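Local coordinates for protein ribonuclease J (Methanolobus psychrophilus R15, PDB 5HAB) that probably degrades RNA as an exoribonuclease of the metallo-beta-lactamase/beta-CASP family, at residues 44-49 with 182-187; 48-53 with 88-93; 99-104 with 165-170. The protein carries 1 engineered substitution. One frame throughout, in Å; residues are numbered along the deposited sequence.

All three contacts are buried and apolar, and all lie in the metallo-beta-lactamase part of the chain. Interactions 1 and 3 join the two sheets of the metallo-beta-lactamase domain: strands 41-46 and 96-102 of one sheet meet strands 179-186 and 166-172 of the other, the last two being neighbours. Interaction 2 uses strand 49-53, which lies between 41-46 and 96-102, but its contact is on the outer face of the sheet, with the 3-10 turn at 88-91. Branched aliphatics occur in all three, joined by a threonine methyl in interaction 1, a methionine in interaction 2 and a phenylalanine in interaction 3, which lies nearest the bound RNA.

Interaction 1: 44-49 with 182-187; sequences IRVNED and VAIHTP
I44 and V46 meet I184 and T186 through aliphatic groups; the guanidinium of R45, the flat group nearby, belongs to a side chain that leaves the strand away from 182-187. The carbonyl of N47 sits at its edge and in its plane, and R45 NH1 donates to N47 O at 3.0 Å with an N-H...O angle of 155°. E25 and E464 balance its charge by salt bridges, which lets a buried arginine sit on this face of the strand while the other is apolar.

Across the contact, the CD1 methyl of I184 does the reaching. Its outer chain is extended (chi2 175°), which carries CD1 to I44 CB at 3.6 Å; there it nestles against the branch point, with I44 CG1 and CG2 both close. An isoleucine suits each side, one giving a long arm and the other a forked seat.

Strands 41-46 and 179-186 belong to the two sheets of the alpha-beta/beta-alpha sandwich of the metallo-beta-lactamase fold, packed face to face. Their short segments run nearly parallel, 13° apart, with axes 9.4 Å from each other, a spacing filled by side chains.

At the next pair the T186 methyl takes the apolar role: T186 CG2 lies 3.7 Å from V46 CG1, with V46 CG2 almost as near. A looser contact runs from V46 CG2 to I184 CG2 at 4.2 Å. Threonine serves well at this strand end because its two branches divide the work. While CG2 faces V46, OG1 turns to the bend that follows, hydrogen-bonded with S188 N and G189 O.

Interaction 2: 48-53 with 88-93; sequences EDIIII and TIMNEV
I50 and M90 reach toward each other tip to tip, and V93 closes on the same isoleucine at an oblique angle. The M90 CE methyl lies 4.0 Å from I50 CG2 and is equally close to I50 CD1, so it rests against both ends of the isoleucine fork. The tightest approach is made by V93, whose CG1 comes to 3.7 Å from I50 CD1. I50 CD1 is therefore shared by a valine methyl and a methionine methyl, and the contact is held by dispersion forces and by the exclusion of water.

Conformation explains how these groups arrive. The chain of M90 is folded twice, at chi2 (-61°) and again at chi3 (-67°), which curls the thioether round and presents CE to the strand. Methionine is well chosen for this, since its unbranched, pliable chain can adapt to the outline of a beta-branched partner with less freedom. V93, short and stiff, needs only its CG1 branch to touch.

Behind them the backbone sets the spacing between M90 and V93. Residues 88-91 form a 3-10 segment, in which N91 N bonds to T88 O at 3.0 Å. One residue on, E92 N is 2.9 Å from I89 O. The bond from V93 N to M90 O is weak.

A second shell fills in around the contact: A43 touches both I50 and M90, while Y120 packs on M90 and on I52. Strand 49-53 lies between strands 41-46 and 96-102. I51 and I53 face strand 179-186 in the sandwich interior, whereas I50 meets the loop that follows helix 75-81 and leads into strand 96-102.

Interaction 3: 99-104 with 165-170; sequences AIVCTH and ITIEFI
V101 meets I167 and F169 with a different methyl for each, and both meetings are apolar. In the aliphatic pair, V101 and I167 slide past each other in opposite directions until V101 CG2 stands 3.8 Å from I167 CD1. The extended I167 chain (chi2 175°) spans much of the space between the strands, where V101 CA and I167 CA are 9.1 Å apart.

The aliphatic-aromatic pair uses the other branch. V101 CG1 approaches the F169 ring obliquely, 3.7 Å from F169 CE1 and 3.8 Å from F169 CZ. A large flat side chain is apt here because F169 leaves its strand at a slant to V101, and the length of the ring makes up the distance.

Polar groups find partners outside the contact: T103 OG1 is hydrogen-bonded to D54 OD2, H104 NE2 to D196 OD2, and E168 pairs with R213 and H185. H104, A106 (engineered, at the motif's second histidine) and H109 belong to the HxHxDH motif, which supplies metal ligands in this family, so strand 96-102 probably leads into the active site.

Strand 96-102 runs between 49-53 and 124-126, whose I51 and I125 also pack on I167. Strand 166-172, paired with 179-186, faces it from the second sheet.

Interaction 1: 44-49 with 182-187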
loop_
_atom_site.group_PDB
_atom_site.type_symbol
_atom_site.label_atom_id
_atom_site.label_comp_id
_atom_site.label_asym_id
_atom_site.label_seq_id
_atom_site.Cartn_x
_atom_site.Cartn_y
_atom_site.Cartn_z
ATOM N N ILE B 44 34.485 -10.125 -13.660
ATOM C CA ILE B 44 35.209 -11.090 -12.846
ATOM C C ILE B 44 36.679 -11.067 -13.246
ATOM O O ILE B 44 37.030 -11.449 -14.355
ATOM C CB ILE B 44 34.634 -12.512 -13.002
ATOM C CG1 ILE B 44 33.125 -12.535 -12.742
ATOM C CG2 ILE B 44 35.370 -13.490 -12.088
ATOM C CD1 ILE B 44 32.734 -12.057 -11.362
ATOM N N ARG B 45 37.539 -10.644 -12.332
ATOM C CA ARG B 45 38.967 -10.581 -12.591
ATOM C C ARG B 45 39.646 -11.803 -11.987
ATOM O O ARG B 45 39.476 -12.092 -10.812
ATOM C CB ARG B 45 39.568 -9.295 -12.006
ATOM C CG ARG B 45 41.073 -9.153 -12.194
ATOM C CD ARG B 45 41.585 -7.811 -11.674
ATOM N NE ARG B 45 41.282 -7.622 -10.257
ATOM C CZ ARG B 45 41.912 -8.239 -9.261
ATOM N NH1 ARG B 45 42.896 -9.091 -9.518
ATOM N NH2 ARG B 45 41.559 -8.005 -8.004
ATOM N N VAL B 46 40.376 -12.549 -12.803
ATOM C CA VAL B 46 41.247 -13.596 -12.297
ATOM C C VAL B 46 42.689 -13.166 -12.555
ATOM O O VAL B 46 43.159 -13.160 -13.702
ATOM C CB VAL B 46 40.935 -14.952 -12.927
ATOM C CG1 VAL B 46 41.635 -16.062 -12.152
ATOM C CG2 VAL B 46 39.431 -15.182 -12.960
ATOM N N ASN B 47 43.362 -12.762 -11.482
ATOM C CA ASN B 47 44.708 -12.202 -11.545
ATOM C C ASN B 47 44.730 -10.947 -12.422
ATOM O O ASN B 47 44.461 -9.849 -11.934
ATOM C CB ASN B 47 45.690 -13.265 -12.039
ATOM C CG ASN B 47 45.787 -14.438 -11.080
ATOM O OD1 ASN B 47 45.710 -14.263 -9.863
ATOM N ND2 ASN B 47 45.920 -15.640 -11.620
ATOM N N GLU B 48 45.050 -11.088 -13.705
ATOM C CA GLU B 48 45.077 -9.920 -14.587
ATOM C C GLU B 48 44.249 -10.131 -15.852
ATOM O O GLU B 48 44.305 -9.321 -16.777
ATOM C CB GLU B 48 46.513 -9.551 -14.965
ATOM C CG GLU B 48 47.409 -9.245 -13.774
ATOM C CD GLU B 48 48.700 -8.548 -14.171
ATOM O OE1 GLU B 48 49.213 -7.742 -13.365
ATOM O OE2 GLU B 48 49.208 -8.815 -15.283
ATOM N N ASP B 49 43.467 -11.205 -15.884
ATOM C CA ASP B 49 42.536 -11.429 -16.986
ATOM C C ASP B 49 41.106 -11.170 -16.521
ATOM O O ASP B 49 40.753 -11.516 -15.403
ATOM C CB ASP B 49 42.682 -12.848 -17.528
ATOM C CG ASP B 49 43.985 -13.051 -18.278
ATOM O OD1 ASP B 49 44.381 -12.140 -19.037
ATOM O OD2 ASP B 49 44.620 -14.110 -18.089
ATOM N N VAL B 182 26.818 -19.115 -15.178
ATOM C CA VAL B 182 28.172 -19.249 -15.704
ATOM C C VAL B 182 29.153 -19.490 -14.565
ATOM O O VAL B 182 29.146 -18.780 -13.562
ATOM C CB VAL B 182 28.578 -18.021 -16.568
ATOM C CG1 VAL B 182 28.258 -16.725 -15.864
ATOM C CG2 VAL B 182 30.059 -18.076 -16.916
ATOM N N ALA B 183 29.966 -20.534 -14.716
ATOM C CA ALA B 183 31.023 -20.851 -13.763
ATOM C C ALA B 183 32.392 -20.558 -14.371
ATOM O O ALA B 183 32.760 -21.113 -15.406
ATOM C CB ALA B 183 30.938 -22.306 -13.322
ATOM N N ILE B 184 33.131 -19.666 -13.727
ATOM C CA ILE B 184 34.487 -19.337 -14.124
ATOM C C ILE B 184 35.455 -20.159 -13.282
ATOM O O ILE B 184 35.639 -19.901 -12.095
ATOM C CB ILE B 184 34.750 -17.830 -13.994
ATOM C CG1 ILE B 184 33.800 -17.060 -14.909
ATOM C CG2 ILE B 184 36.200 -17.504 -14.317
ATOM C CD1 ILE B 184 33.898 -15.575 -14.773
ATOM N N HIS B 185 36.065 -21.162 -13.900
ATOM C CA HIS B 185 37.017 -22.014 -13.207
ATOM C C HIS B 185 38.406 -21.390 -13.231
ATOM O O HIS B 185 38.932 -21.021 -14.298
ATOM C CB HIS B 185 37.048 -23.413 -13.822
ATOM C CG HIS B 185 35.730 -24.122 -13.773
ATOM N ND1 HIS B 185 35.320 -24.856 -12.681
ATOM C CD2 HIS B 185 34.732 -24.212 -14.682
ATOM C CE1 HIS B 185 34.127 -25.368 -12.919
ATOM N NE2 HIS B 185 33.747 -24.994 -14.127
ATOM N N THR B 186 38.973 -21.284 -12.030
ATOM C CA THR B 186 40.294 -20.726 -11.778
ATOM C C THR B 186 41.121 -21.781 -11.053
ATOM O O THR B 186 40.556 -22.733 -10.506
ATOM C CB THR B 186 40.227 -19.450 -10.903
ATOM O OG1 THR B 186 40.094 -19.829 -9.526
ATOM C CG2 THR B 186 39.060 -18.562 -11.310
ATOM N N PRO B 187 42.457 -21.616 -11.024
ATOM C CA PRO B 187 43.293 -22.575 -10.289
ATOM C C PRO B 187 42.946 -22.709 -8.803
ATOM O O PRO B 187 43.309 -23.716 -8.197
ATOM C CB PRO B 187 44.713 -22.011 -10.461
ATOM C CG PRO B 187 44.539 -20.616 -10.975
ATOM C CD PRO B 187 43.277 -20.635 -11.757
#

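Interaction 2: 48-53 with 88-93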
loop_
_atom_site.group_PDB
_atom_site.type_symbol
_atom_site.label_atom_id
_atom_site.label_comp_id
_atom_site.label_asym_id
_atom_site.label_seq_id
_atom_site.Cartn_x
_atom_site.Cartn_y
_atom_site.Cartn_z
ATOM N N GLU B 48 45.050 -11.088 -13.705
ATOM C CA GLU B 48 45.077 -9.920 -14.587
ATOM C C GLU B 48 44.249 -10.131 -15.852
ATOM O O GLU B 48 44.305 -9.321 -16.777
ATOM C CB GLU B 48 46.513 -9.551 -14.965
ATOM C CG GLU B 48 47.409 -9.245 -13.774
ATOM C CD GLU B 48 48.700 -8.548 -14.171
ATOM O OE1 GLU B 48 49.213 -7.742 -13.365
ATOM O OE2 GLU B 48 49.208 -8.815 -15.283
ATOM N N ASP B 49 43.467 -11.205 -15.884
ATOM C CA ASP B 49 42.536 -11.429 -16.986
ATOM C C ASP B 49 41.106 -11.170 -16.521
ATOM O O ASP B 49 40.753 -11.516 -15.403
ATOM C CB ASP B 49 42.682 -12.848 -17.528
ATOM C CG ASP B 49 43.985 -13.051 -18.278
ATOM O OD1 ASP B 49 44.381 -12.140 -19.037
ATOM O OD2 ASP B 49 44.620 -14.110 -18.089
ATOM N N ILE B 50 40.291 -10.535 -17.361
ATOM C CA ILE B 50 38.942 -10.147 -16.955
ATOM C C ILE B 50 37.869 -10.777 -17.841
ATOM O O ILE B 50 37.956 -10.727 -19.064
ATOM C CB ILE B 50 38.795 -8.614 -16.951
ATOM C CG1 ILE B 50 39.831 -7.981 -16.021
ATOM C CG2 ILE B 50 37.383 -8.208 -16.537
ATOM C CD1 ILE B 50 39.809 -6.470 -16.030
ATOM N N ILE B 51 36.861 -11.371 -17.210
ATOM C CA ILE B 51 35.656 -11.834 -17.893
ATOM C C ILE B 51 34.501 -10.893 -17.556
ATOM O O ILE B 51 34.088 -10.822 -16.412
ATOM C CB ILE B 51 35.314 -13.279 -17.497
ATOM C CG1 ILE B 51 36.542 -14.176 -17.645
ATOM C CG2 ILE B 51 34.136 -13.806 -18.315
ATOM C CD1 ILE B 51 36.936 -14.432 -19.079
ATOM N N ILE B 52 33.991 -10.162 -18.539
ATOM C CA ILE B 52 32.795 -9.355 -18.336
ATOM C C ILE B 52 31.575 -10.262 -18.448
ATOM O O ILE B 52 31.518 -11.135 -19.312
ATOM C CB ILE B 52 32.722 -8.178 -19.337
ATOM C CG1 ILE B 52 33.849 -7.175 -19.079
ATOM C CG2 ILE B 52 31.387 -7.461 -19.242
ATOM C CD1 ILE B 52 33.888 -6.022 -20.078
ATOM N N ILE B 53 30.611 -10.071 -17.551
ATOM C CA ILE B 53 29.358 -10.814 -17.594
ATOM C C ILE B 53 28.188 -9.841 -17.726
ATOM O O ILE B 53 27.930 -9.016 -16.829
ATOM C CB ILE B 53 29.186 -11.717 -16.367
ATOM C CG1 ILE B 53 30.441 -12.563 -16.138
ATOM C CG2 ILE B 53 27.984 -12.623 -16.552
ATOM C CD1 ILE B 53 30.277 -13.611 -15.042
ATOM N N THR B 88 33.438 3.042 -17.495
ATOM C CA THR B 88 34.678 3.815 -17.509
ATOM C C THR B 88 35.572 3.401 -16.338
ATOM O O THR B 88 36.802 3.459 -16.431
ATOM C CB THR B 88 34.411 5.337 -17.442
ATOM O OG1 THR B 88 33.785 5.665 -16.197
ATOM C CG2 THR B 88 33.514 5.777 -18.592
ATOM N N ILE B 89 34.945 2.931 -15.260
ATOM C CA ILE B 89 35.670 2.429 -14.095
ATOM C C ILE B 89 36.607 1.286 -14.467
ATOM O O ILE B 89 37.506 0.953 -13.702
ATOM C CB ILE B 89 34.723 1.953 -12.985
ATOM C CG1 ILE B 89 33.979 0.695 -13.442
ATOM C CG2 ILE B 89 33.761 3.064 -12.585
ATOM C CD1 ILE B 89 33.877 -0.360 -12.384
ATOM N N MET B 90 36.380 0.659 -15.619
ATOM C CA MET B 90 37.218 -0.464 -16.017
ATOM C C MET B 90 38.650 -0.010 -16.266
ATOM O O MET B 90 39.565 -0.833 -16.314
ATOM C CB MET B 90 36.660 -1.160 -17.265
ATOM C CG MET B 90 35.319 -1.849 -17.041
ATOM S SD MET B 90 35.388 -3.148 -15.786
ATOM C CE MET B 90 36.433 -4.358 -16.597
ATOM N N ASN B 91 38.850 1.301 -16.392
ATOM C CA ASN B 91 40.200 1.835 -16.547
ATOM C C ASN B 91 40.984 1.827 -15.232
ATOM O O ASN B 91 42.208 1.944 -15.241
ATOM C CB ASN B 91 40.147 3.252 -17.109
ATOM C CG ASN B 91 39.524 3.302 -18.485
ATOM O OD1 ASN B 91 39.754 2.419 -19.314
ATOM N ND2 ASN B 91 38.721 4.329 -18.735
ATOM N N GLU B 92 40.285 1.688 -14.108
ATOM C CA GLU B 92 40.950 1.603 -12.805
ATOM C C GLU B 92 41.044 0.142 -12.320
ATOM O O GLU B 92 41.560 -0.127 -11.234
ATOM C CB GLU B 92 40.224 2.487 -11.769
ATOM C CG GLU B 92 41.104 2.960 -10.592
ATOM C CD GLU B 92 40.376 3.888 -9.614
ATOM O OE1 GLU B 92 40.668 3.835 -8.395
ATOM O OE2 GLU B 92 39.522 4.680 -10.065
ATOM N N VAL B 93 40.540 -0.794 -13.124
ATOM C CA VAL B 93 40.600 -2.217 -12.773
ATOM C C VAL B 93 41.876 -2.824 -13.354
ATOM O O VAL B 93 42.143 -2.702 -14.550
ATOM C CB VAL B 93 39.352 -2.989 -13.265
ATOM C CG1 VAL B 93 39.466 -4.472 -12.909
ATOM C CG2 VAL B 93 38.084 -2.388 -12.673
#

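Interaction 3: 99-104 with 165-170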
loop_
_atom_site.group_PDB
_atom_site.type_symbol
_atom_site.label_atom_id
_atom_site.label_comp_id
_atom_site.label_asym_id
_atom_site.label_seq_id
_atom_site.Cartn_x
_atom_site.Cartn_y
_atom_site.Cartn_z
ATOM N N ALA B 99 37.091 -11.799 -22.374
ATOM C CA ALA B 99 35.828 -12.302 -22.913
ATOM C C ALA B 99 34.631 -11.561 -22.337
ATOM O O ALA B 99 34.698 -10.999 -21.247
ATOM C CB ALA B 99 35.693 -13.799 -22.652
ATOM N N ILE B 100 33.534 -11.569 -23.085
ATOM C CA ILE B 100 32.275 -10.993 -22.640
ATOM C C ILE B 100 31.192 -12.070 -22.656
ATOM O O ILE B 100 30.803 -12.542 -23.720
ATOM C CB ILE B 100 31.879 -9.804 -23.516
ATOM C CG1 ILE B 100 32.943 -8.708 -23.426
ATOM C CG2 ILE B 100 30.510 -9.279 -23.120
ATOM C CD1 ILE B 100 32.641 -7.494 -24.281
ATOM N N VAL B 101 30.717 -12.476 -21.484
ATOM C CA VAL B 101 29.662 -13.485 -21.423
ATOM C C VAL B 101 28.292 -12.825 -21.319
ATOM O O VAL B 101 28.105 -11.874 -20.562
ATOM C CB VAL B 101 29.879 -14.462 -20.255
ATOM C CG1 VAL B 101 28.721 -15.453 -20.168
ATOM C CG2 VAL B 101 31.186 -15.215 -20.425
ATOM N N CYS B 102 27.349 -13.316 -22.117
ATOM C CA CYS B 102 25.953 -12.916 -21.999
ATOM C C CYS B 102 25.121 -14.128 -21.614
ATOM O O CYS B 102 24.984 -15.067 -22.399
ATOM C CB CYS B 102 25.445 -12.309 -23.298
ATOM S SG CYS B 102 26.159 -10.702 -23.667
ATOM N N THR B 103 24.560 -14.103 -20.407
ATOM C CA THR B 103 23.894 -15.283 -19.871
ATOM C C THR B 103 22.524 -15.503 -20.506
ATOM O O THR B 103 21.989 -16.610 -20.449
ATOM C CB THR B 103 23.732 -15.192 -18.345
ATOM O OG1 THR B 103 23.230 -13.898 -17.998
ATOM C CG2 THR B 103 25.070 -15.417 -17.652
ATOM N N HIS B 104 21.966 -14.461 -21.117
ATOM C CA HIS B 104 20.782 -14.621 -21.966
ATOM C C HIS B 104 20.582 -13.397 -22.850
ATOM O O HIS B 104 21.358 -12.443 -22.791
ATOM C CB HIS B 104 19.512 -14.890 -21.133
ATOM C CG HIS B 104 19.115 -13.763 -20.228
ATOM N ND1 HIS B 104 18.794 -12.508 -20.695
ATOM C CD2 HIS B 104 18.949 -13.718 -18.884
ATOM C CE1 HIS B 104 18.471 -11.729 -19.678
ATOM N NE2 HIS B 104 18.555 -12.440 -18.567
ATOM N N ILE B 165 42.032 -20.057 -16.849
ATOM C CA ILE B 165 40.631 -19.663 -16.825
ATOM C C ILE B 165 39.811 -20.491 -17.803
ATOM O O ILE B 165 40.109 -20.511 -18.999
ATOM C CB ILE B 165 40.474 -18.163 -17.153
ATOM C CG1 ILE B 165 41.178 -17.301 -16.106
ATOM C CG2 ILE B 165 39.006 -17.790 -17.288
ATOM C CD1 ILE B 165 41.131 -15.834 -16.423
ATOM N N THR B 166 38.778 -21.171 -17.307
ATOM C CA THR B 166 37.817 -21.803 -18.222
ATOM C C THR B 166 36.397 -21.352 -17.893
ATOM O O THR B 166 36.090 -21.052 -16.747
ATOM C CB THR B 166 37.871 -23.346 -18.183
ATOM O OG1 THR B 166 37.399 -23.814 -16.913
ATOM C CG2 THR B 166 39.285 -23.853 -18.423
ATOM N N ILE B 167 35.531 -21.320 -18.898
ATOM C CA ILE B 167 34.152 -20.907 -18.696
ATOM C C ILE B 167 33.186 -22.054 -18.971
ATOM O O ILE B 167 33.156 -22.608 -20.069
ATOM C CB ILE B 167 33.823 -19.698 -19.586
ATOM C CG1 ILE B 167 34.569 -18.456 -19.093
ATOM C CG2 ILE B 167 32.325 -19.453 -19.639
ATOM C CD1 ILE B 167 34.396 -17.251 -19.994
ATOM N N GLU B 168 32.375 -22.376 -17.966
ATOM C CA GLU B 168 31.364 -23.426 -18.058
ATOM C C GLU B 168 29.955 -22.832 -18.034
ATOM O O GLU B 168 29.657 -21.971 -17.210
ATOM C CB GLU B 168 31.540 -24.426 -16.909
ATOM C CG GLU B 168 30.472 -25.508 -16.825
ATOM C CD GLU B 168 30.688 -26.438 -15.643
ATOM O OE1 GLU B 168 31.675 -26.239 -14.904
ATOM O OE2 GLU B 168 29.887 -27.383 -15.464
ATOM N N PHE B 169 29.095 -23.283 -18.943
ATOM C CA PHE B 169 27.683 -22.915 -18.908
ATOM C C PHE B 169 26.866 -24.018 -18.235
ATOM O O PHE B 169 27.072 -25.203 -18.507
ATOM C CB PHE B 169 27.143 -22.653 -20.318
ATOM C CG PHE B 169 27.477 -21.288 -20.865
ATOM C CD1 PHE B 169 28.280 -20.411 -20.157
ATOM C CD2 PHE B 169 26.965 -20.877 -22.087
ATOM C CE1 PHE B 169 28.580 -19.153 -20.664
ATOM C CE2 PHE B 169 27.261 -19.621 -22.598
ATOM C CZ PHE B 169 28.068 -18.760 -21.885
ATOM N N ILE B 170 25.950 -23.629 -17.352
ATOM C CA ILE B 170 25.025 -24.578 -16.729
ATOM C C ILE B 170 23.610 -24.134 -17.049
ATOM O O ILE B 170 23.282 -22.972 -16.869
ATOM C CB ILE B 170 25.243 -24.664 -15.213
ATOM C CG1 ILE B 170 26.698 -25.005 -14.905
ATOM C CG2 ILE B 170 24.302 -25.684 -14.588
ATOM C CD1 ILE B 170 27.127 -24.573 -13.543
#